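Local coordinates for protein hypothetical aldose 1-epimerase (Klebsiella pneumoniae subsp. pneumoniae MGH 78578, PDB 3TY1) that probably binds carbohydrate and may act as an aldose 1-epimerase, though its activity and substrate are unproven, at residues I209-F214 / T299-T304; A227-I232 / K244-Y249; Q272-V277 / A359-K364. All blocks are in the same frame, centred on the assembly; numbering follows the deposited sequence.

Overall arrangement
Following the chain from its N terminus, the first segment met is 209-214, at the end of strand 204-214; contact 1 closes its long loop 85 residues later, on strand 297-304. Contact 2 (227-232 with 244-249) lies wholly within that loop and closes a short one. Segment 272-277 also starts inside it, but its partner helix 355-369 comes after it, so contact 3 crosses contact 1 and follows contact 2 in series. Contact 1 spans the mixed sheet, contact 2 folds a connecting loop onto a strand corner, and contact 3 lays the helix on the ten-stranded sheet. K302 joins contacts 1 and 2; F214 and V277 join 1 and 3.

Contact 1: I209-F214 / T299-T304; sequences IYHSNF and TLWKNT. With SO4 (sulfate ion), chain L.
N213 and W301 mark the nearest backbone approach of segments 209-214 and 299-304, N213 CA and W301 CA lying 8.8 Å apart; both segments are strands of one mixed sheet, separated by strand 311-318, and only side chains bridge the gap. The H211 ring turns an edge toward the indole, its CE1 3.6 Å from W301 CE3, in an offset edge-to-face pair with planes at 71°. H211 CG lies anti to its main-chain nitrogen (chi1 -162°), which carries the imidazole across toward W301. H211 ND1 donates to N213 OD1 over 2.7 Å in a bent bond (134° at the hydrogen), meeting a lone pair in the carbonyl plane and staying in the imidazole plane, so the bond limits the ring's rotation. The same OD1 touches the indole edge, 3.7 Å from W301 CZ3, and N213 ND2 is held by E112 O. The strands belong to the supersandwich fold of the galactose mutarotase superfamily, and a sulfate, probably from the crystallisation liquor, is hydrogen-bonded by two histidines, which may mark the sugar pocket, as in related epimerases. H211 NE2 donates to sulfate O3 over 2.8 Å; H136 NE2 is the other partner. Sulfate O1 lies over one indole face, 3.8 Å from W301 CZ2, while N303 CB lies against the opposite face. W301 NE1 is hydrogen-bonded to E258 OE1, and F170 of the second subunit packs on the indole.

Contact 2: A227-I232 / K244-Y249; sequences APISSI and KTWQTY
I232 and W246 form the heart of this contact, the isoleucine lying over one face of the indole. I232 CD1 comes down 3.7 Å from W246 CG and also touches W246 CD2, CE3 and CB. I232 CG2 stands over the five-membered ring, almost on its normal (12°) and 4.3 Å from its centroid, a CH-pi contact. I229 reaches the same face farther out: its CD1, 3.8 Å from W246 CH2, makes a second CH-pi contact with the six-membered ring, offset toward the rim, though this side chain has two deposited conformers and the contact holds for the one described. At the ring's edge, near its plane, A227 O approaches W246 CH2 at 4.3 Å. The opposite face of the indole is covered from within its own segment, so the flat ring is held between the Q247 CG methylene, over the ring centre, and two isoleucines. With W246 CG between the main-chain nitrogen and carbonyl carbon (chi1 65°), the indole projects from its loop into the bend of segment 227-232.

The next shell sets the backbones. Residues T245 to T248 make a type I beta turn, T248 N bonding to T245 O at 3.1 Å, and K302 NZ, on strand 297-304, hydrogen-bonds to W246 O and T248 O. A weak hydrogen bond joins W246 NE1 to E376. The other segment turns a corner at S230, leaving strand 224-229 for strand 231-234, and S230 and S231 both face Q264 in a classic beta bulge. I229 and I232 also pack on I263 of strand 259-265, and P228 lies against I365 and I368 of helix 355-369, whose Q369 accepts a bond from I229 N.

Contact 3: Q272-V277 / A359-K364; sequences QTLAAV and AAVEQK
L274 and V361 meet where helix 355-369 packs on the ten-stranded antiparallel sheet of the supersandwich. The axes of the segments 272-277 and 359-364 come within 9.0 Å of each other and run at 133° between their N-to-C directions, so the helix crosses the strand obliquely. L274 CB points toward the helix. CG follows anti to the main-chain nitrogen (chi1 -169°) and brings the branch point above the helix surface. From there CD2 is the atom that touches: it lies 4.1 Å from V361 CG1 and 4.2 Å from K364 CB, resting between V361 and K364, three residues apart and so about one turn along the same helix face. K364 CG is at about the same distance from L274 CD2, but the chain then bends at chi2 (67°), so the ammonium end runs off from the strand. The face of the strand turned from the helix belongs to the sandwich interior, where A275 and V277 pack on I315 of strand 311-318. E362, farther round the helix, forms a salt bridge with R224 on strand 224-229, the neighbouring strand of the sheet. A bound methylpentanediol, probably from the crystallisation liquor, lies about 3 Å from the V361 side chain. Two residues along the strand, A276 CB touches the same valine methyl, 3.9 Å from V361 CG1.

Contact 1: I209-F214 / T299-T304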
loop_
_atom_site.group_PDB
_atom_site.type_symbol
_atom_site.label_atom_id
_atom_site.label_comp_id
_atom_site.label_asym_id
_atom_site.label_seq_id
_atom_site.Cartn_x
_atom_site.Cartn_y
_atom_site.Cartn_z
ATOM N N ILE A 209 11.998 -7.480 -19.712
ATOM C CA ILE A 209 11.609 -8.758 -20.262
ATOM C C ILE A 209 10.123 -8.587 -20.622
ATOM O O ILE A 209 9.326 -8.148 -19.759
ATOM C CB ILE A 209 11.790 -9.922 -19.223
ATOM C CG1 ILE A 209 13.248 -10.075 -18.807
ATOM C CG2 ILE A 209 11.208 -11.217 -19.781
ATOM C CD1 ILE A 209 13.517 -11.158 -17.769
ATOM N N TYR A 210 9.759 -8.890 -21.878
ATOM C CA TYR A 210 8.371 -8.925 -22.337
ATOM C C TYR A 210 7.852 -10.338 -22.046
ATOM O O TYR A 210 7.971 -11.262 -22.867
ATOM C CB TYR A 210 8.299 -8.535 -23.810
ATOM C CG TYR A 210 8.405 -7.036 -23.972
ATOM C CD1 TYR A 210 9.619 -6.390 -23.954
ATOM C CD2 TYR A 210 7.252 -6.256 -24.064
ATOM C CE1 TYR A 210 9.685 -4.994 -24.043
ATOM C CE2 TYR A 210 7.315 -4.939 -24.196
ATOM C CZ TYR A 210 8.529 -4.287 -24.180
ATOM O OH TYR A 210 8.541 -2.920 -24.260
ATOM N N HIS A 211 7.303 -10.503 -20.852
ATOM C CA HIS A 211 6.985 -11.794 -20.281
ATOM C C HIS A 211 5.630 -12.226 -20.836
ATOM O O HIS A 211 4.577 -11.822 -20.332
ATOM C CB HIS A 211 6.997 -11.621 -18.746
ATOM C CG HIS A 211 7.117 -12.880 -17.963
ATOM N ND1 HIS A 211 6.249 -13.938 -18.114
ATOM C CD2 HIS A 211 7.930 -13.203 -16.923
ATOM C CE1 HIS A 211 6.525 -14.862 -17.209
ATOM N NE2 HIS A 211 7.552 -14.451 -16.483
ATOM N N SER A 212 5.664 -13.031 -21.891
ATOM C CA SER A 212 4.462 -13.346 -22.684
ATOM C C SER A 212 4.029 -14.778 -22.413
ATOM O O SER A 212 4.817 -15.718 -22.617
ATOM C CB SER A 212 4.753 -13.057 -24.155
ATOM O OG SER A 212 5.361 -11.750 -24.321
ATOM N N ASN A 213 2.770 -14.967 -22.003
ATOM C CA ASN A 213 2.324 -16.201 -21.355
ATOM C C ASN A 213 1.153 -16.854 -22.053
ATOM O O ASN A 213 0.133 -16.206 -22.286
ATOM C CB ASN A 213 1.990 -15.859 -19.882
ATOM C CG ASN A 213 3.075 -14.984 -19.248
ATOM O OD1 ASN A 213 4.231 -15.342 -19.289
ATOM N ND2 ASN A 213 2.705 -13.831 -18.708
ATOM N N PHE A 214 1.290 -18.145 -22.367
ATOM C CA PHE A 214 0.314 -18.855 -23.213
ATOM C C PHE A 214 -0.041 -20.165 -22.530
ATOM O O PHE A 214 0.845 -20.916 -22.139
ATOM C CB PHE A 214 0.905 -19.147 -24.615
ATOM C CG PHE A 214 1.448 -17.927 -25.302
ATOM C CD1 PHE A 214 0.621 -17.088 -26.040
ATOM C CD2 PHE A 214 2.785 -17.575 -25.151
ATOM C CE1 PHE A 214 1.135 -15.933 -26.664
ATOM C CE2 PHE A 214 3.285 -16.433 -25.733
ATOM C CZ PHE A 214 2.455 -15.603 -26.524
ATOM N N THR A 299 14.072 -15.999 -23.097
ATOM C CA THR A 299 13.846 -16.972 -22.025
ATOM C C THR A 299 12.610 -17.775 -22.357
ATOM O O THR A 299 11.584 -17.210 -22.794
ATOM C CB THR A 299 13.653 -16.254 -20.656
ATOM O OG1 THR A 299 14.838 -15.532 -20.328
ATOM C CG2 THR A 299 13.307 -17.253 -19.516
ATOM N N LEU A 300 12.711 -19.083 -22.155
ATOM C CA LEU A 300 11.614 -20.019 -22.350
ATOM C C LEU A 300 11.265 -20.535 -20.953
ATOM O O LEU A 300 12.093 -21.158 -20.296
ATOM C CB LEU A 300 12.086 -21.172 -23.245
ATOM C CG LEU A 300 11.104 -22.332 -23.487
ATOM C CD1 LEU A 300 9.773 -21.865 -24.126
ATOM C CD2 LEU A 300 11.755 -23.442 -24.315
ATOM N N TRP A 301 10.040 -20.263 -20.504
ATOM C CA TRP A 301 9.560 -20.661 -19.196
ATOM C C TRP A 301 8.553 -21.773 -19.464
ATOM O O TRP A 301 7.547 -21.519 -20.092
ATOM C CB TRP A 301 8.907 -19.432 -18.487
ATOM C CG TRP A 301 8.193 -19.708 -17.226
ATOM C CD1 TRP A 301 8.639 -20.459 -16.176
ATOM C CD2 TRP A 301 6.892 -19.223 -16.852
ATOM N NE1 TRP A 301 7.691 -20.475 -15.176
ATOM C CE2 TRP A 301 6.629 -19.700 -15.549
ATOM C CE3 TRP A 301 5.944 -18.391 -17.475
ATOM C CZ2 TRP A 301 5.416 -19.435 -14.881
ATOM C CZ3 TRP A 301 4.763 -18.080 -16.791
ATOM C CH2 TRP A 301 4.517 -18.615 -15.502
ATOM N N LYS A 302 8.872 -23.004 -19.055
ATOM C CA LYS A 302 7.996 -24.157 -19.272
ATOM C C LYS A 302 7.399 -24.499 -17.914
ATOM O O LYS A 302 8.011 -25.183 -17.115
ATOM C CB LYS A 302 8.752 -25.353 -19.834
ATOM C CG LYS A 302 9.518 -25.017 -21.111
ATOM C CD LYS A 302 10.211 -26.270 -21.710
ATOM C CE LYS A 302 9.290 -27.094 -22.579
ATOM N NZ LYS A 302 10.074 -28.072 -23.436
ATOM N N ASN A 303 6.197 -24.009 -17.673
ATOM C CA ASN A 303 5.528 -24.183 -16.377
ATOM C C ASN A 303 4.382 -25.159 -16.583
ATOM O O ASN A 303 3.206 -24.792 -16.448
ATOM C CB ASN A 303 5.088 -22.809 -15.836
ATOM C CG ASN A 303 4.816 -22.818 -14.328
ATOM O OD1 ASN A 303 5.653 -22.405 -13.553
ATOM N ND2 ASN A 303 3.655 -23.335 -13.915
ATOM N N THR A 304 4.741 -26.409 -16.902
ATOM C CA THR A 304 3.750 -27.433 -17.246
ATOM C C THR A 304 3.324 -28.236 -16.014
ATOM O O THR A 304 3.341 -29.467 -16.012
ATOM C CB THR A 304 4.240 -28.309 -18.397
ATOM O OG1 THR A 304 5.545 -28.803 -18.072
ATOM C CG2 THR A 304 4.285 -27.464 -19.676
HETATM S S SO4 L . 8.538 -16.188 -13.349
HETATM O O1 SO4 L . 7.125 -16.548 -13.194
HETATM O O2 SO4 L . 9.244 -17.205 -14.159
HETATM O O3 SO4 L . 8.674 -14.880 -13.998
HETATM O O4 SO4 L . 9.136 -16.106 -12.015
#

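Contact 2: A227-I232 / K244-Y249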
loop_
_atom_site.group_PDB
_atom_site.type_symbol
_atom_site.label_atom_id
_atom_site.label_comp_id
_atom_site.label_asym_id
_atom_site.label_seq_id
_atom_site.Cartn_x
_atom_site.Cartn_y
_atom_site.Cartn_z
ATOM N N ALA A 227 11.701 -21.803 -32.492
ATOM C CA ALA A 227 12.526 -20.588 -32.551
ATOM C C ALA A 227 13.831 -20.901 -33.257
ATOM O O ALA A 227 14.277 -22.035 -33.148
ATOM C CB ALA A 227 12.826 -20.087 -31.135
ATOM N N PRO A 228 14.416 -19.924 -33.984
ATOM C CA PRO A 228 15.720 -20.053 -34.616
ATOM C C PRO A 228 16.742 -19.655 -33.560
ATOM O O PRO A 228 16.695 -18.530 -33.067
ATOM C CB PRO A 228 15.671 -19.056 -35.767
ATOM C CG PRO A 228 14.727 -18.059 -35.405
ATOM C CD PRO A 228 13.867 -18.587 -34.251
ATOM N N ILE A 229 17.637 -20.579 -33.217
ATOM C CA ILE A 229 18.545 -20.342 -32.103
ATOM C C ILE A 229 19.962 -20.840 -32.357
ATOM O O ILE A 229 20.188 -21.837 -33.049
ATOM C CB ILE A 229 17.991 -20.905 -30.737
ATOM C CG1 ILE A 229 18.033 -22.438 -30.659
ATOM C CG2 ILE A 229 16.567 -20.399 -30.457
ATOM C CD1 ILE A 229 17.742 -22.950 -29.262
ATOM N N SER A 230 20.908 -20.087 -31.800
ATOM C CA SER A 230 22.317 -20.493 -31.859
ATOM C C SER A 230 22.654 -21.358 -30.646
ATOM O O SER A 230 23.376 -22.356 -30.793
ATOM C CB SER A 230 23.275 -19.304 -32.001
ATOM O OG SER A 230 23.145 -18.412 -30.922
ATOM N N SER A 231 22.134 -21.024 -29.463
ATOM C CA SER A 231 22.381 -21.867 -28.288
ATOM C C SER A 231 21.252 -21.853 -27.295
ATOM O O SER A 231 20.428 -20.946 -27.289
ATOM C CB SER A 231 23.705 -21.494 -27.607
ATOM O OG SER A 231 23.622 -20.192 -27.076
ATOM N N ILE A 232 21.178 -22.910 -26.502
ATOM C CA ILE A 232 20.178 -23.018 -25.423
ATOM C C ILE A 232 20.807 -23.785 -24.280
ATOM O O ILE A 232 21.528 -24.797 -24.505
ATOM C CB ILE A 232 18.863 -23.684 -25.906
ATOM C CG1 ILE A 232 17.841 -23.844 -24.765
ATOM C CG2 ILE A 232 19.116 -25.050 -26.549
ATOM C CD1 ILE A 232 16.454 -24.086 -25.300
ATOM N N LYS A 244 17.227 -31.745 -23.655
ATOM C CA LYS A 244 17.101 -32.510 -24.917
ATOM C C LYS A 244 15.690 -32.350 -25.541
ATOM O O LYS A 244 15.579 -32.299 -26.763
ATOM C CB LYS A 244 17.478 -33.989 -24.741
ATOM N N THR A 245 14.636 -32.206 -24.721
ATOM C CA THR A 245 13.264 -32.069 -25.252
ATOM C C THR A 245 12.739 -30.628 -25.116
ATOM O O THR A 245 11.524 -30.397 -24.930
ATOM C CB THR A 245 12.287 -33.082 -24.573
ATOM O OG1 THR A 245 12.212 -32.806 -23.167
ATOM C CG2 THR A 245 12.749 -34.520 -24.790
ATOM N N TRP A 246 13.642 -29.652 -25.249
ATOM C CA TRP A 246 13.262 -28.237 -25.131
ATOM C C TRP A 246 12.139 -27.822 -26.057
ATOM O O TRP A 246 11.330 -26.992 -25.678
ATOM C CB TRP A 246 14.466 -27.292 -25.305
ATOM C CG TRP A 246 15.131 -27.287 -26.672
ATOM C CD1 TRP A 246 16.161 -28.098 -27.098
ATOM C CD2 TRP A 246 14.831 -26.421 -27.767
ATOM N NE1 TRP A 246 16.493 -27.803 -28.386
ATOM C CE2 TRP A 246 15.708 -26.772 -28.829
ATOM C CE3 TRP A 246 13.883 -25.399 -27.976
ATOM C CZ2 TRP A 246 15.675 -26.134 -30.079
ATOM C CZ3 TRP A 246 13.862 -24.747 -29.216
ATOM C CH2 TRP A 246 14.754 -25.121 -30.254
ATOM N N GLN A 247 12.063 -28.426 -27.244
ATOM C CA GLN A 247 11.074 -28.046 -28.243
ATOM C C GLN A 247 9.655 -28.558 -27.955
ATOM O O GLN A 247 8.740 -28.112 -28.619
ATOM C CB GLN A 247 11.466 -28.566 -29.633
ATOM C CG GLN A 247 12.817 -28.057 -30.159
ATOM C CD GLN A 247 13.316 -28.786 -31.420
ATOM O OE1 GLN A 247 13.882 -29.892 -31.345
ATOM N NE2 GLN A 247 13.152 -28.145 -32.570
ATOM N N THR A 248 9.484 -29.504 -27.029
ATOM C CA THR A 248 8.212 -30.206 -26.854
ATOM C C THR A 248 7.716 -30.029 -25.433
ATOM O O THR A 248 8.492 -30.073 -24.484
ATOM C CB THR A 248 8.364 -31.702 -27.217
ATOM O OG1 THR A 248 8.834 -31.798 -28.577
ATOM C CG2 THR A 248 7.043 -32.447 -27.108
ATOM N N TYR A 249 6.411 -29.806 -25.295
ATOM C CA TYR A 249 5.785 -29.628 -23.983
ATOM C C TYR A 249 5.097 -30.906 -23.507
ATOM O O TYR A 249 4.502 -31.648 -24.302
ATOM C CB TYR A 249 4.749 -28.479 -24.020
ATOM C CG TYR A 249 5.313 -27.098 -24.255
ATOM C CD1 TYR A 249 5.775 -26.313 -23.195
ATOM C CD2 TYR A 249 5.352 -26.551 -25.528
ATOM C CE1 TYR A 249 6.297 -25.057 -23.405
ATOM C CE2 TYR A 249 5.829 -25.245 -25.743
ATOM C CZ TYR A 249 6.306 -24.509 -24.680
ATOM O OH TYR A 249 6.784 -23.239 -24.888
#

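Contact 3: Q272-V277 / A359-K364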
loop_
_atom_site.group_PDB
_atom_site.type_symbol
_atom_site.label_atom_id
_atom_site.label_comp_id
_atom_site.label_asym_id
_atom_site.label_seq_id
_atom_site.Cartn_x
_atom_site.Cartn_y
_atom_site.Cartn_z
ATOM N N GLN A 272 15.401 -9.157 -37.210
ATOM C CA GLN A 272 14.124 -9.598 -36.729
ATOM C C GLN A 272 14.225 -11.097 -36.500
ATOM O O GLN A 272 14.865 -11.821 -37.297
ATOM C CB GLN A 272 13.018 -9.313 -37.745
ATOM C CG GLN A 272 12.842 -7.841 -38.142
ATOM C CD GLN A 272 12.716 -6.929 -36.948
ATOM O OE1 GLN A 272 11.745 -7.013 -36.188
ATOM N NE2 GLN A 272 13.713 -6.052 -36.767
ATOM N N THR A 273 13.604 -11.562 -35.415
ATOM C CA THR A 273 13.490 -12.978 -35.149
ATOM C C THR A 273 12.028 -13.312 -34.821
ATOM O O THR A 273 11.203 -12.410 -34.703
ATOM C CB THR A 273 14.445 -13.421 -34.039
ATOM O OG1 THR A 273 14.541 -14.851 -34.050
ATOM C CG2 THR A 273 13.972 -12.927 -32.682
ATOM N N LEU A 274 11.729 -14.603 -34.696
ATOM C CA LEU A 274 10.355 -15.080 -34.545
ATOM C C LEU A 274 10.387 -16.300 -33.657
ATOM O O LEU A 274 11.185 -17.209 -33.895
ATOM C CB LEU A 274 9.769 -15.420 -35.931
ATOM C CG LEU A 274 8.304 -15.709 -36.169
ATOM C CD1 LEU A 274 7.451 -14.521 -35.750
ATOM C CD2 LEU A 274 8.041 -16.061 -37.636
ATOM N N ALA A 275 9.540 -16.309 -32.638
ATOM C CA ALA A 275 9.374 -17.447 -31.746
ATOM C C ALA A 275 7.891 -17.757 -31.622
ATOM O O ALA A 275 7.027 -16.843 -31.721
ATOM C CB ALA A 275 9.976 -17.128 -30.385
ATOM N N ALA A 276 7.577 -19.011 -31.360
ATOM C CA ALA A 276 6.162 -19.417 -31.328
ATOM C C ALA A 276 5.906 -20.675 -30.482
ATOM O O ALA A 276 6.813 -21.495 -30.273
ATOM C CB ALA A 276 5.678 -19.645 -32.778
ATOM N N VAL A 277 4.683 -20.779 -29.974
ATOM C CA VAL A 277 4.175 -21.973 -29.363
ATOM C C VAL A 277 3.003 -22.422 -30.229
ATOM O O VAL A 277 2.159 -21.625 -30.631
ATOM C CB VAL A 277 3.791 -21.813 -27.892
ATOM C CG1 VAL A 277 2.817 -20.640 -27.667
ATOM C CG2 VAL A 277 3.168 -23.127 -27.385
ATOM N N ALA A 359 2.311 -23.307 -40.453
ATOM C CA ALA A 359 3.323 -23.810 -41.402
ATOM C C ALA A 359 4.197 -22.661 -41.906
ATOM O O ALA A 359 5.429 -22.803 -41.987
ATOM C CB ALA A 359 2.659 -24.566 -42.560
ATOM N N ALA A 360 3.570 -21.528 -42.203
ATOM C CA ALA A 360 4.269 -20.305 -42.614
ATOM C C ALA A 360 5.256 -19.812 -41.532
ATOM O O ALA A 360 6.390 -19.416 -41.828
ATOM C CB ALA A 360 3.249 -19.184 -42.984
ATOM N N VAL A 361 4.825 -19.833 -40.279
ATOM C CA VAL A 361 5.716 -19.466 -39.164
ATOM C C VAL A 361 6.876 -20.465 -39.055
ATOM O O VAL A 361 8.051 -20.071 -38.974
ATOM C CB VAL A 361 4.944 -19.383 -37.826
ATOM C CG1 VAL A 361 5.883 -19.437 -36.617
ATOM C CG2 VAL A 361 4.105 -18.109 -37.814
ATOM N N GLU A 362 6.544 -21.751 -39.134
ATOM C CA GLU A 362 7.562 -22.799 -39.015
ATOM C C GLU A 362 8.600 -22.717 -40.156
ATOM O O GLU A 362 9.805 -22.874 -39.926
ATOM C CB GLU A 362 6.878 -24.163 -38.887
ATOM C CG GLU A 362 7.777 -25.251 -38.345
ATOM C CD GLU A 362 7.034 -26.478 -37.820
ATOM O OE1 GLU A 362 5.779 -26.472 -37.707
ATOM O OE2 GLU A 362 7.727 -27.474 -37.519
ATOM N N GLN A 363 8.129 -22.397 -41.363
ATOM C CA GLN A 363 8.978 -22.230 -42.566
ATOM C C GLN A 363 9.886 -20.988 -42.458
ATOM O O GLN A 363 11.063 -21.041 -42.841
ATOM C CB GLN A 363 8.124 -22.137 -43.861
ATOM C CG GLN A 363 7.947 -23.431 -44.700
ATOM C CD GLN A 363 6.764 -24.355 -44.302
ATOM O OE1 GLN A 363 6.742 -24.953 -43.206
ATOM N NE2 GLN A 363 5.801 -24.513 -45.233
ATOM N N LYS A 364 9.358 -19.875 -41.941
ATOM C CA LYS A 364 10.179 -18.669 -41.729
ATOM C C LYS A 364 11.267 -18.929 -40.688
ATOM O O LYS A 364 12.413 -18.521 -40.868
ATOM C CB LYS A 364 9.332 -17.458 -41.331
ATOM C CG LYS A 364 10.090 -16.126 -41.283
ATOM C CD LYS A 364 10.592 -15.622 -42.666
ATOM C CE LYS A 364 11.748 -14.609 -42.515
ATOM N NZ LYS A 364 12.443 -14.277 -43.814
#